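Local coordinates for protein PLP-Dependent L-Arginine Hydroxylase MppP (Streptomyces wadayamensis, PDB 6C9B) that uses pyridoxal 5'-phosphate to oxidise L-arginine, acting as an oxidase rather than an oxygenase and binding its product 4-hydroxy-2-ketoarginine, at residues B[297-301]-B[312-316]; B[61-65]-B[83-87]; B[171-176]-B[205-211]; B[193-199]-B[274-278]; B[101-106]-B[122-128]. One frame throughout, in Å; residues are numbered along the deposited sequence. Where two conformers were deposited one is given.

Contact 1: residues B[297-301]-B[312-316]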
# COMPACT_ATOMS: atom_id res chain seq x y z
N GLY B 297 -41.57 -7.88 -0.22
CA GLY B 297 -40.66 -7.49 0.83
C GLY B 297 -39.38 -6.83 0.39
O GLY B 297 -38.60 -6.39 1.25
N VAL B 298 -39.11 -6.73 -0.92
CA VAL B 298 -37.86 -6.17 -1.42
C VAL B 298 -38.06 -4.70 -1.76
O VAL B 298 -39.10 -4.31 -2.30
CB VAL B 298 -37.35 -6.93 -2.65
CG1 VAL B 298 -36.11 -6.26 -3.22
CG2 VAL B 298 -37.03 -8.38 -2.30
N SER B 299 -37.04 -3.89 -1.47
CA SER B 299 -37.04 -2.50 -1.90
C SER B 299 -35.61 -2.06 -2.11
O SER B 299 -34.65 -2.71 -1.66
CB SER B 299 -37.74 -1.60 -0.89
OG SER B 299 -37.07 -1.64 0.35
N PHE B 300 -35.47 -0.90 -2.75
CA PHE B 300 -34.16 -0.34 -3.06
C PHE B 300 -33.98 0.98 -2.34
O PHE B 300 -34.66 1.97 -2.68
CB PHE B 300 -34.03 -0.16 -4.57
CG PHE B 300 -33.91 -1.47 -5.27
CD1 PHE B 300 -32.67 -2.07 -5.41
CD2 PHE B 300 -35.03 -2.14 -5.70
CE1 PHE B 300 -32.55 -3.29 -6.01
CE2 PHE B 300 -34.91 -3.38 -6.31
CZ PHE B 300 -33.67 -3.94 -6.45
N PRO B 301 -33.12 1.03 -1.31
CA PRO B 301 -33.06 2.25 -0.48
C PRO B 301 -32.51 3.47 -1.18
O PRO B 301 -32.79 4.58 -0.72
CB PRO B 301 -32.16 1.83 0.70
CG PRO B 301 -31.60 0.54 0.38
CD PRO B 301 -32.41 -0.11 -0.70
N VAL B 312 -29.82 -3.49 -1.43
CA VAL B 312 -31.13 -4.10 -1.54
C VAL B 312 -31.62 -4.39 -0.12
O VAL B 312 -30.88 -4.94 0.69
CB VAL B 312 -31.10 -5.39 -2.39
CG1 VAL B 312 -30.18 -6.39 -1.80
CG2 VAL B 312 -32.49 -5.97 -2.53
N ALA B 313 -32.85 -3.97 0.19
CA ALA B 313 -33.44 -4.19 1.49
C ALA B 313 -34.52 -5.25 1.41
O ALA B 313 -35.19 -5.41 0.38
CB ALA B 313 -34.08 -2.91 2.05
N PHE B 314 -34.73 -5.95 2.52
CA PHE B 314 -35.78 -6.95 2.55
C PHE B 314 -36.49 -6.87 3.88
O PHE B 314 -35.90 -6.54 4.91
CB PHE B 314 -35.23 -8.36 2.30
CG PHE B 314 -33.79 -8.48 2.56
CD1 PHE B 314 -33.33 -8.69 3.84
CD2 PHE B 314 -32.89 -8.33 1.53
CE1 PHE B 314 -31.98 -8.77 4.09
CE2 PHE B 314 -31.55 -8.40 1.76
CZ PHE B 314 -31.09 -8.63 3.05
N ALA B 315 -37.79 -7.11 3.85
CA ALA B 315 -38.52 -7.30 5.09
C ALA B 315 -38.46 -8.78 5.44
O ALA B 315 -38.41 -9.64 4.56
CB ALA B 315 -39.97 -6.83 4.94
N GLY B 316 -38.39 -9.07 6.74
CA GLY B 316 -38.58 -10.42 7.21
C GLY B 316 -37.34 -11.26 7.32
O GLY B 316 -37.43 -12.39 7.83
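The Phe300 ring reaches Val312 at a slant, its CE1 standing 4.4 Å from CG2 of Val312, while Leu292, Val288 and Arg289 also pack against it. The other ring, that of Phe314, swings off toward Val351, so Phe314 approaches Gly297 through its backbone and CB. What joins the segments is a short antiparallel hairpin pairing. Ser299 and Ala313 form the hydrogen-bonded pair: Ser299 N gives to Ala313 O at 3.0 Å, and Ala313 N returns a straighter bond to Ser299 O at 2.9 Å. Val298 and Phe314 form the adjacent non-hydrogen-bonded pair, beyond which Ala315 N donates to Gly297 O at 2.8 Å. That carbonyl also receives a CA-H...O contact from CA of Phe314, and Ala313 O takes a similar one from CA of Val298. Side chains sort by face. With chi1 at 175°, CG1 of Val298 points opposite the backbone N and meets CG2 of Val312 diagonally at 3.7 Å, on the side of the sheet that Phe314 shares. On the other side, OG of Ser299 rests 3.7 Å from CB of Ala313. Strand 298-299 is one of the two outermost strands, within this chain, of a five-stranded mixed sheet; strand 309-314 lies between it and strand 350-354, pairing through Val312 with Val351 and Phe314 with His349, and the end of helix 256-291 covers Phe300.

Contact 2: residues B[61-65]-B[83-87]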
# COMPACT_ATOMS: atom_id res chain seq x y z
N GLU B 61 3.83 11.30 -13.73
CA GLU B 61 2.88 11.57 -12.66
C GLU B 61 2.06 12.83 -12.95
O GLU B 61 0.84 12.84 -12.78
CB GLU B 61 3.60 11.72 -11.34
CG GLU B 61 2.64 11.86 -10.15
CD GLU B 61 3.34 12.09 -8.83
OE1 GLU B 61 2.73 11.77 -7.79
OE2 GLU B 61 4.48 12.62 -8.81
N SER B 62 2.72 13.90 -13.40
CA SER B 62 2.00 15.13 -13.69
C SER B 62 0.96 14.91 -14.79
O SER B 62 -0.15 15.47 -14.73
CB SER B 62 2.97 16.23 -14.09
OG SER B 62 3.60 16.79 -12.95
N GLU B 63 1.29 14.11 -15.80
CA GLU B 63 0.34 13.84 -16.88
C GLU B 63 -0.82 12.98 -16.39
O GLU B 63 -1.96 13.16 -16.83
CB GLU B 63 1.05 13.17 -18.05
CG GLU B 63 2.17 14.02 -18.63
CD GLU B 63 3.09 13.28 -19.59
OE1 GLU B 63 3.90 13.96 -20.23
OE2 GLU B 63 3.02 12.03 -19.68
N ALA B 64 -0.53 12.01 -15.52
CA ALA B 64 -1.58 11.16 -14.97
C ALA B 64 -2.56 11.99 -14.14
O ALA B 64 -3.78 11.87 -14.31
CB ALA B 64 -0.98 10.05 -14.12
N HIS B 65 -2.04 12.86 -13.28
CA HIS B 65 -2.91 13.72 -12.49
C HIS B 65 -3.73 14.65 -13.38
O HIS B 65 -4.96 14.75 -13.24
CB HIS B 65 -2.10 14.54 -11.48
CG HIS B 65 -1.42 13.73 -10.42
ND1 HIS B 65 -0.51 14.28 -9.54
CD2 HIS B 65 -1.53 12.42 -10.07
CE1 HIS B 65 -0.07 13.34 -8.72
NE2 HIS B 65 -0.66 12.20 -9.03
N ARG B 83 1.87 18.74 -4.22
CA ARG B 83 0.57 19.02 -3.64
C ARG B 83 -0.38 17.84 -3.77
O ARG B 83 -1.37 17.77 -3.03
CB ARG B 83 -0.04 20.26 -4.30
CG ARG B 83 0.64 21.60 -3.88
CD ARG B 83 0.44 21.93 -2.40
NE ARG B 83 -0.98 22.02 -2.03
CZ ARG B 83 -1.76 23.03 -2.39
NH1 ARG B 83 -1.27 24.04 -3.11
NH2 ARG B 83 -3.02 23.03 -2.05
N VAL B 84 -0.11 16.94 -4.70
CA VAL B 84 -0.87 15.71 -4.86
C VAL B 84 0.09 14.57 -4.56
O VAL B 84 1.03 14.34 -5.33
CB VAL B 84 -1.44 15.55 -6.27
CG1 VAL B 84 -2.16 14.16 -6.43
CG2 VAL B 84 -2.41 16.67 -6.62
N LEU B 85 -0.14 13.83 -3.47
CA LEU B 85 0.72 12.72 -3.10
C LEU B 85 0.11 11.43 -3.64
O LEU B 85 -1.00 11.06 -3.24
CB LEU B 85 0.90 12.63 -1.59
CG LEU B 85 1.37 13.94 -0.97
CD1 LEU B 85 1.39 13.81 0.56
CD2 LEU B 85 2.72 14.30 -1.48
N SER B 86 0.84 10.73 -4.52
CA SER B 86 0.32 9.49 -5.10
C SER B 86 0.67 8.33 -4.18
O SER B 86 1.84 8.10 -3.86
CB SER B 86 0.89 9.24 -6.51
OG SER B 86 0.64 10.34 -7.38
N CYS B 87 -0.36 7.63 -3.71
CA CYS B 87 -0.24 6.53 -2.76
C CYS B 87 -0.63 5.22 -3.44
O CYS B 87 -1.34 5.22 -4.45
CB CYS B 87 -1.15 6.74 -1.54
SG CYS B 87 -0.86 8.36 -0.76
O HOH W 1 3.51 11.55 -5.32
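Val84 lays CG1 over one face of the His65 imidazole, 3.5 Å from the ring centroid and 25° off its normal, a CH-pi contact displaced toward CE1. The opposite face is occupied by the carbonyl O of Glu61, one helical turn earlier, and the ring is thereby held between a methyl and its own helix. At its edge, NE2 donates to OG of Ser86 at 2.8 Å; the acceptor lies almost in the ring plane, although the N-H...O angle of 145° is somewhat bent. The same hydroxyl donates to OE1 of Glu61 at 2.6 Å, meeting the anti lone pair of that oxygen. Glu61 spans the gap because its chain is extended, CG lying opposite the backbone N (chi1 -174°). Ser86 OG is thus gripped by one donor and one acceptor, and the carboxylate would be expected to polarise the hydroxyl. A water joins in, donating to OE1 of Glu61 at 2.6 Å and accepting from Ser86 N at 2.9 Å. Leu232 and Leu259 add apolar cover around Ser86. The 61-65 part of helix 57-71 runs nearly perpendicular to strand 84-87, an outermost strand of the seven-stranded mixed sheet, and this helix-on-sheet layering belongs to the large domain of fold-type I pyridoxal phosphate enzymes.

Contact 3: residues B[171-176]-B[205-211]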
# COMPACT_ATOMS: atom_id res chain seq x y z
N LEU B 171 -21.51 21.45 -0.01
CA LEU B 171 -20.06 21.46 0.16
C LEU B 171 -19.59 22.86 0.50
O LEU B 171 -18.77 23.05 1.40
CB LEU B 171 -19.35 20.97 -1.10
CG LEU B 171 -17.81 20.96 -0.98
CD1 LEU B 171 -17.30 20.00 0.09
CD2 LEU B 171 -17.12 20.59 -2.32
N ARG B 172 -20.13 23.86 -0.20
CA ARG B 172 -19.72 25.24 0.04
C ARG B 172 -20.02 25.64 1.48
O ARG B 172 -19.17 26.19 2.18
CB ARG B 172 -20.41 26.19 -0.95
CG ARG B 172 -20.12 27.66 -0.68
CD ARG B 172 -20.75 28.55 -1.76
NE ARG B 172 -20.22 28.20 -3.07
CZ ARG B 172 -20.89 27.59 -4.05
NH1 ARG B 172 -20.26 27.31 -5.19
NH2 ARG B 172 -22.18 27.28 -3.92
N ARG B 173 -21.25 25.35 1.93
CA ARG B 173 -21.61 25.73 3.29
C ARG B 173 -20.78 24.98 4.33
O ARG B 173 -20.34 25.56 5.33
CB ARG B 173 -23.10 25.48 3.53
CG ARG B 173 -23.56 25.90 4.92
CD ARG B 173 -23.45 27.43 5.11
NE ARG B 173 -23.44 27.80 6.53
CZ ARG B 173 -22.72 28.78 7.07
NH1 ARG B 173 -21.89 29.52 6.33
NH2 ARG B 173 -22.81 29.00 8.37
N LEU B 174 -20.54 23.69 4.11
CA LEU B 174 -19.74 22.91 5.04
C LEU B 174 -18.30 23.44 5.10
O LEU B 174 -17.71 23.54 6.18
CB LEU B 174 -19.77 21.45 4.61
CG LEU B 174 -19.12 20.41 5.51
CD1 LEU B 174 -19.75 20.40 6.89
CD2 LEU B 174 -19.29 19.04 4.87
N ALA B 175 -17.72 23.76 3.95
CA ALA B 175 -16.37 24.31 3.95
C ALA B 175 -16.33 25.68 4.63
O ALA B 175 -15.37 26.00 5.34
CB ALA B 175 -15.84 24.40 2.52
N GLU B 176 -17.36 26.51 4.44
CA GLU B 176 -17.43 27.77 5.16
C GLU B 176 -17.50 27.54 6.67
O GLU B 176 -16.83 28.24 7.43
CB GLU B 176 -18.62 28.60 4.69
CG GLU B 176 -18.49 29.09 3.26
CD GLU B 176 -19.76 29.76 2.77
OE1 GLU B 176 -20.76 29.80 3.52
OE2 GLU B 176 -19.77 30.22 1.62
N VAL B 205 -14.42 25.15 -4.86
CA VAL B 205 -15.23 25.39 -3.67
C VAL B 205 -14.35 25.45 -2.43
O VAL B 205 -14.44 26.38 -1.62
CB VAL B 205 -16.32 24.31 -3.53
CG1 VAL B 205 -17.12 24.53 -2.25
CG2 VAL B 205 -17.25 24.33 -4.75
N LEU B 206 -13.48 24.45 -2.26
CA LEU B 206 -12.66 24.39 -1.06
C LEU B 206 -11.72 25.58 -0.95
O LEU B 206 -11.56 26.16 0.13
CB LEU B 206 -11.85 23.09 -1.05
CG LEU B 206 -12.70 21.85 -0.89
CD1 LEU B 206 -11.87 20.63 -1.21
CD2 LEU B 206 -13.34 21.74 0.49
N GLN B 207 -11.09 25.95 -2.06
CA GLN B 207 -10.16 27.08 -2.03
C GLN B 207 -10.89 28.39 -1.81
O GLN B 207 -10.38 29.28 -1.12
CB GLN B 207 -9.33 27.08 -3.32
CG GLN B 207 -8.39 25.87 -3.38
CD GLN B 207 -7.93 25.48 -4.78
OE1 GLN B 207 -8.57 25.80 -5.78
NE2 GLN B 207 -6.81 24.76 -4.84
N GLU B 208 -12.07 28.56 -2.41
CA GLU B 208 -12.82 29.80 -2.21
C GLU B 208 -13.23 29.96 -0.75
O GLU B 208 -13.28 31.08 -0.22
CB GLU B 208 -14.05 29.84 -3.12
CG GLU B 208 -15.03 31.01 -2.84
CD GLU B 208 -16.34 30.90 -3.61
OE1 GLU B 208 -16.61 31.78 -4.46
OE2 GLU B 208 -17.11 29.95 -3.36
N ALA B 209 -13.57 28.85 -0.09
CA ALA B 209 -14.01 28.91 1.30
C ALA B 209 -12.84 29.13 2.24
O ALA B 209 -13.00 29.73 3.30
CB ALA B 209 -14.77 27.63 1.68
N GLY B 210 -11.66 28.63 1.86
CA GLY B 210 -10.47 28.89 2.66
C GLY B 210 -10.37 28.10 3.93
O GLY B 210 -9.70 28.53 4.87
N CYS B 211 -11.04 26.96 4.01
CA CYS B 211 -10.84 26.05 5.13
C CYS B 211 -9.59 25.19 4.90
O CYS B 211 -9.01 25.14 3.81
CB CYS B 211 -12.06 25.17 5.30
SG CYS B 211 -12.39 24.06 3.87
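Leu171 opens the interface by setting CG 3.9 Å from CG1 of Val205, its CD1 branch turning toward CD2 of Leu206. Next in sequence, Arg172 uses its main chain as much as its side chain: CG1 of Val205 presses against CA of Arg172 at 3.5 Å, the valine methyl packing directly on the backbone of the other helix. The arginine chain leaves the helix extended and then bends at chi3 (-60°), carrying NE to within 3.6 Å of OE2 of Glu208. This is a salt bridge too long to count as a hydrogen bond, with guanidinium and carboxylate planes 70° apart; the closer polar partner of the group is Glu168, which binds NH1 from within the same helix. Segments 171-176 and 205-209 run in roughly the same direction, crossing at -37°, and their helices, 168-181 and 202-209, each lead into a parallel strand of the central sheet, 184-188 and 212-218, in the successive beta-alpha-beta crossovers of the large domain. Leu185 of the first strand touches Leu171, Ala175 and Leu206. Ala175 packs closely, its CB being 3.5 Å from CB of Ala209 and 3.7 Å from SG of Cys211. Small residues on both helices allow this approach, and beyond the positive-phi Gly210 the chain brings CB of Cys211 to 3.4 Å from the carbonyl O of Ala175. Glu176 rests its CG and backbone N near CB of Ala209, while its OE1 accepts from NH1 of Arg173 at 3.0 Å, in the guanidinium plane.

Contact 4: residues B[193-199]-B[274-278]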
# COMPACT_ATOMS: atom_id res chain seq x y z
N GLY B 193 -16.03 9.31 -10.26
CA GLY B 193 -16.19 9.12 -11.70
C GLY B 193 -17.53 8.56 -12.12
O GLY B 193 -17.93 8.72 -13.29
N PHE B 194 -18.27 7.93 -11.21
CA PHE B 194 -19.54 7.32 -11.57
C PHE B 194 -20.70 8.30 -11.70
O PHE B 194 -21.68 7.98 -12.40
CB PHE B 194 -19.94 6.25 -10.55
CG PHE B 194 -19.07 5.05 -10.60
CD1 PHE B 194 -19.08 4.20 -11.70
CD2 PHE B 194 -18.19 4.80 -9.58
CE1 PHE B 194 -18.24 3.11 -11.74
CE2 PHE B 194 -17.35 3.70 -9.62
CZ PHE B 194 -17.39 2.87 -10.69
N ASP B 195 -20.65 9.47 -11.07
CA ASP B 195 -21.83 10.33 -10.99
C ASP B 195 -21.45 11.76 -11.38
O ASP B 195 -20.68 12.41 -10.68
CB ASP B 195 -22.41 10.28 -9.57
CG ASP B 195 -23.82 10.84 -9.50
OD1 ASP B 195 -24.15 11.74 -10.32
OD2 ASP B 195 -24.59 10.36 -8.64
N ALA B 196 -22.00 12.22 -12.51
CA ALA B 196 -21.72 13.56 -13.02
C ALA B 196 -22.13 14.65 -12.03
O ALA B 196 -21.61 15.77 -12.11
CB ALA B 196 -22.46 13.76 -14.35
N ALA B 197 -23.03 14.34 -11.10
CA ALA B 197 -23.37 15.31 -10.06
C ALA B 197 -22.18 15.62 -9.17
O ALA B 197 -22.18 16.65 -8.48
CB ALA B 197 -24.52 14.78 -9.20
N ALA B 198 -21.16 14.77 -9.16
CA ALA B 198 -19.95 15.01 -8.40
C ALA B 198 -18.83 15.60 -9.23
O ALA B 198 -17.68 15.62 -8.77
CB ALA B 198 -19.47 13.71 -7.74
N HIS B 199 -19.12 16.08 -10.45
CA HIS B 199 -18.08 16.58 -11.33
C HIS B 199 -18.00 18.09 -11.36
O HIS B 199 -17.21 18.64 -12.12
CB HIS B 199 -18.28 16.06 -12.75
CG HIS B 199 -18.15 14.57 -12.85
ND1 HIS B 199 -18.30 13.88 -14.05
CD2 HIS B 199 -17.93 13.63 -11.90
CE1 HIS B 199 -18.18 12.59 -13.81
NE2 HIS B 199 -17.94 12.41 -12.52
N LEU B 274 -15.96 7.23 -20.54
CA LEU B 274 -16.69 7.49 -19.30
C LEU B 274 -18.19 7.42 -19.54
O LEU B 274 -18.92 6.85 -18.72
CB LEU B 274 -16.29 8.85 -18.72
CG LEU B 274 -16.71 9.05 -17.25
CD1 LEU B 274 -15.95 8.11 -16.32
CD2 LEU B 274 -16.46 10.47 -16.83
N ALA B 275 -18.66 7.96 -20.66
CA ALA B 275 -20.08 7.85 -21.00
C ALA B 275 -20.48 6.38 -21.15
O ALA B 275 -21.55 5.97 -20.68
CB ALA B 275 -20.37 8.62 -22.28
N ASP B 276 -19.62 5.57 -21.77
CA ASP B 276 -19.89 4.15 -21.91
C ASP B 276 -19.96 3.47 -20.54
O ASP B 276 -20.78 2.57 -20.32
CB ASP B 276 -18.82 3.48 -22.76
CG ASP B 276 -18.88 3.90 -24.24
OD1 ASP B 276 -19.85 4.57 -24.65
OD2 ASP B 276 -17.94 3.56 -24.99
N LEU B 277 -19.09 3.89 -19.62
CA LEU B 277 -19.11 3.31 -18.28
C LEU B 277 -20.42 3.65 -17.59
O LEU B 277 -21.05 2.78 -16.98
CB LEU B 277 -17.93 3.83 -17.47
CG LEU B 277 -17.86 3.36 -16.02
CD1 LEU B 277 -17.83 1.82 -15.93
CD2 LEU B 277 -16.65 3.98 -15.36
N HIS B 278 -20.85 4.91 -17.68
CA HIS B 278 -22.12 5.29 -17.06
C HIS B 278 -23.27 4.47 -17.62
O HIS B 278 -24.14 4.01 -16.87
CB HIS B 278 -22.38 6.78 -17.25
CG HIS B 278 -21.41 7.65 -16.52
ND1 HIS B 278 -21.30 9.00 -16.78
CD2 HIS B 278 -20.53 7.39 -15.52
CE1 HIS B 278 -20.38 9.53 -15.99
NE2 HIS B 278 -19.91 8.57 -15.21
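His278 reaches from the long helix 256-291 to the backbone of Gly193 and Phe194, in the loop that follows strand 184-188 in the large domain of this fold-type I enzyme. An Asx turn shapes that loop, OD1 of Asp195 accepting from Ala197 N. From CB the His278 side chain sets CG opposite its own carbonyl carbon (chi1 -67°), which lays one ring face over the carbonyl O of Leu274, a turn earlier. Farther out, CD2 comes to 3.4 Å from Phe194 O, and CE1 lies 4.4 Å from CE1 of His199, which sits at the edge of the His278 ring. At the tip, NE2 donates to Gly193 O at 2.8 Å in an almost straight bond, 174° at the hydrogen, lying both in the imidazole plane and in the carbonyl plane. This hydrogen bond, with Leu274 O over one face, would restrict rotation of the ring. Leu274 packs beside it, its CD1 on the Gly193 carbonyl, while its CD2 approaches His199, whose NE2 is engaged by the carbonyl of Arg192. The Phe194 side chain is about 9 Å from the bound 4-hydroxy-2-ketoarginine, and its CE1 touches CD2 of Leu277 at 4.0 Å.

Contact 5: residues B[101-106]-B[122-128]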
# COMPACT_ATOMS: atom_id res chain seq x y z
N LEU B 101 -3.85 13.05 11.45
CA LEU B 101 -4.86 13.69 12.30
C LEU B 101 -4.58 13.45 13.77
O LEU B 101 -4.81 14.34 14.60
CB LEU B 101 -6.25 13.16 11.94
CG LEU B 101 -6.87 13.73 10.68
CD1 LEU B 101 -8.06 12.87 10.27
CD2 LEU B 101 -7.33 15.17 10.92
N SER B 102 -4.14 12.24 14.13
CA SER B 102 -3.99 11.87 15.53
C SER B 102 -2.94 12.73 16.23
O SER B 102 -2.93 12.79 17.46
CB SER B 102 -3.63 10.38 15.66
OG SER B 102 -2.25 10.13 15.40
N ALA B 103 -2.10 13.44 15.46
CA ALA B 103 -1.11 14.33 16.06
C ALA B 103 -1.74 15.52 16.76
O ALA B 103 -1.15 16.06 17.71
CB ALA B 103 -0.14 14.84 14.98
N SER B 104 -2.91 15.99 16.30
CA SER B 104 -3.48 17.22 16.83
C SER B 104 -4.99 17.20 17.00
O SER B 104 -5.55 18.20 17.45
CB SER B 104 -3.11 18.39 15.92
OG SER B 104 -3.57 18.15 14.60
N VAL B 105 -5.66 16.12 16.62
CA VAL B 105 -7.11 16.02 16.67
C VAL B 105 -7.49 14.85 17.57
O VAL B 105 -6.86 13.79 17.50
CB VAL B 105 -7.67 15.83 15.25
CG1 VAL B 105 -9.16 15.55 15.26
CG2 VAL B 105 -7.33 17.05 14.42
N ASP B 106 -8.53 15.04 18.37
CA ASP B 106 -9.06 13.98 19.23
C ASP B 106 -10.31 13.31 18.65
O ASP B 106 -10.50 12.10 18.84
CB ASP B 106 -9.41 14.56 20.62
CG ASP B 106 -8.18 14.91 21.43
OD1 ASP B 106 -7.18 14.17 21.33
OD2 ASP B 106 -8.22 15.92 22.16
N LEU B 122 -9.46 5.29 11.26
CA LEU B 122 -9.47 6.43 12.18
C LEU B 122 -9.46 5.94 13.61
O LEU B 122 -8.66 6.40 14.44
CB LEU B 122 -10.69 7.31 11.90
CG LEU B 122 -10.70 8.12 10.63
CD1 LEU B 122 -12.08 8.68 10.26
CD2 LEU B 122 -9.69 9.25 10.76
N ARG B 123 -10.36 5.02 13.94
CA ARG B 123 -10.38 4.50 15.30
C ARG B 123 -9.07 3.84 15.66
O ARG B 123 -8.58 3.97 16.79
CB ARG B 123 -11.53 3.50 15.47
CG ARG B 123 -12.91 4.08 15.57
CD ARG B 123 -13.90 3.00 16.08
NE ARG B 123 -15.19 3.53 16.52
CZ ARG B 123 -16.38 3.22 16.00
NH1 ARG B 123 -16.49 2.35 14.99
NH2 ARG B 123 -17.48 3.77 16.50
N GLY B 124 -8.49 3.09 14.71
CA GLY B 124 -7.24 2.40 14.97
C GLY B 124 -6.09 3.34 15.27
O GLY B 124 -5.13 2.96 15.94
N ASN B 125 -6.15 4.57 14.77
CA ASN B 125 -5.14 5.57 15.06
C ASN B 125 -5.54 6.47 16.22
O ASN B 125 -4.90 7.50 16.42
CB ASN B 125 -4.88 6.37 13.80
CG ASN B 125 -3.99 5.63 12.83
OD1 ASN B 125 -2.78 5.58 13.04
ND2 ASN B 125 -4.57 5.02 11.82
N GLY B 126 -6.54 6.09 16.99
CA GLY B 126 -6.86 6.80 18.22
C GLY B 126 -7.85 7.93 18.11
O GLY B 126 -7.97 8.71 19.07
N LEU B 127 -8.54 8.07 16.99
CA LEU B 127 -9.54 9.12 16.83
C LEU B 127 -10.91 8.65 17.32
O LEU B 127 -11.38 7.56 16.97
CB LEU B 127 -9.58 9.56 15.36
CG LEU B 127 -8.22 10.17 15.01
CD1 LEU B 127 -7.86 10.15 13.57
CD2 LEU B 127 -8.08 11.61 15.62
N ASP B 128 -11.56 9.49 18.12
CA ASP B 128 -12.93 9.24 18.54
C ASP B 128 -13.86 9.69 17.43
O ASP B 128 -13.63 10.74 16.82
CB ASP B 128 -13.24 10.00 19.82
CG ASP B 128 -14.59 9.61 20.44
OD1 ASP B 128 -15.05 8.47 20.25
OD2 ASP B 128 -15.17 10.47 21.14
O HOH W 2 -9.26 10.65 20.75
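Leu127 inserts between Leu101 and Val105: its CD1 lies 3.8 Å from CB of Leu101, and its CD2 is pressed to 3.1 Å from the carbonyl O of Val105, a tight fit. Leu101 extends the apolar group by meeting CD2 of Leu122 with its CD1 at 4.0 Å. Beside them, CB of Ser102 abuts Asn125 O at 3.2 Å. The backbones join where Asp128 N donates to Asp106 O at 2.9 Å, nearly straight at 168° and in the carbonyl plane. A water donates both to Asp106 O and to Gly126 O, bridging the two carbonyls. What puts Leu127 here is a Schellman motif ending helix 116-124, with Gly126 at positive phi, Leu127 N bonded to Leu122 O and Gly126 N to Arg123 O. The chain then enters strand 128-133, parallel to strand 107-112, so the Asp128 bond starts the pairing at the sheet edge. In the next shell, Ser102 OG is held by Arg99 O, and Asn125 ND2 by Leu121 O and Glu95 OE1. Arg99 of the second subunit packs on Asn125, and the side chain of Asp120, a magnesium ligand in another structure of this protein, is about 7 Å from that of Leu122.

Four of the contacts involve strands of the seven-stranded sheet of the large domain or helices and loops joined to it, while contact 1 stands apart on the five-stranded sheet, its centre 27 to 41 Å from the others. Contact 2 uses one outermost strand, 84-87, and contact 5 the other, 128-133; their centres are 26 Å apart. Contact 3 packs helices before strands 184-188 and 212-218; its nearest atoms are about 5 Å from those of contact 2, without touching. Along the chain contacts 2, 5, 3 and 1 close in turn, whereas contact 4 alternates with contact 3. Helix 256-291, used by contact 4, runs on toward strand 298-299 of contact 1, linking the two sheets on which this pyridoxal phosphate enzyme is built.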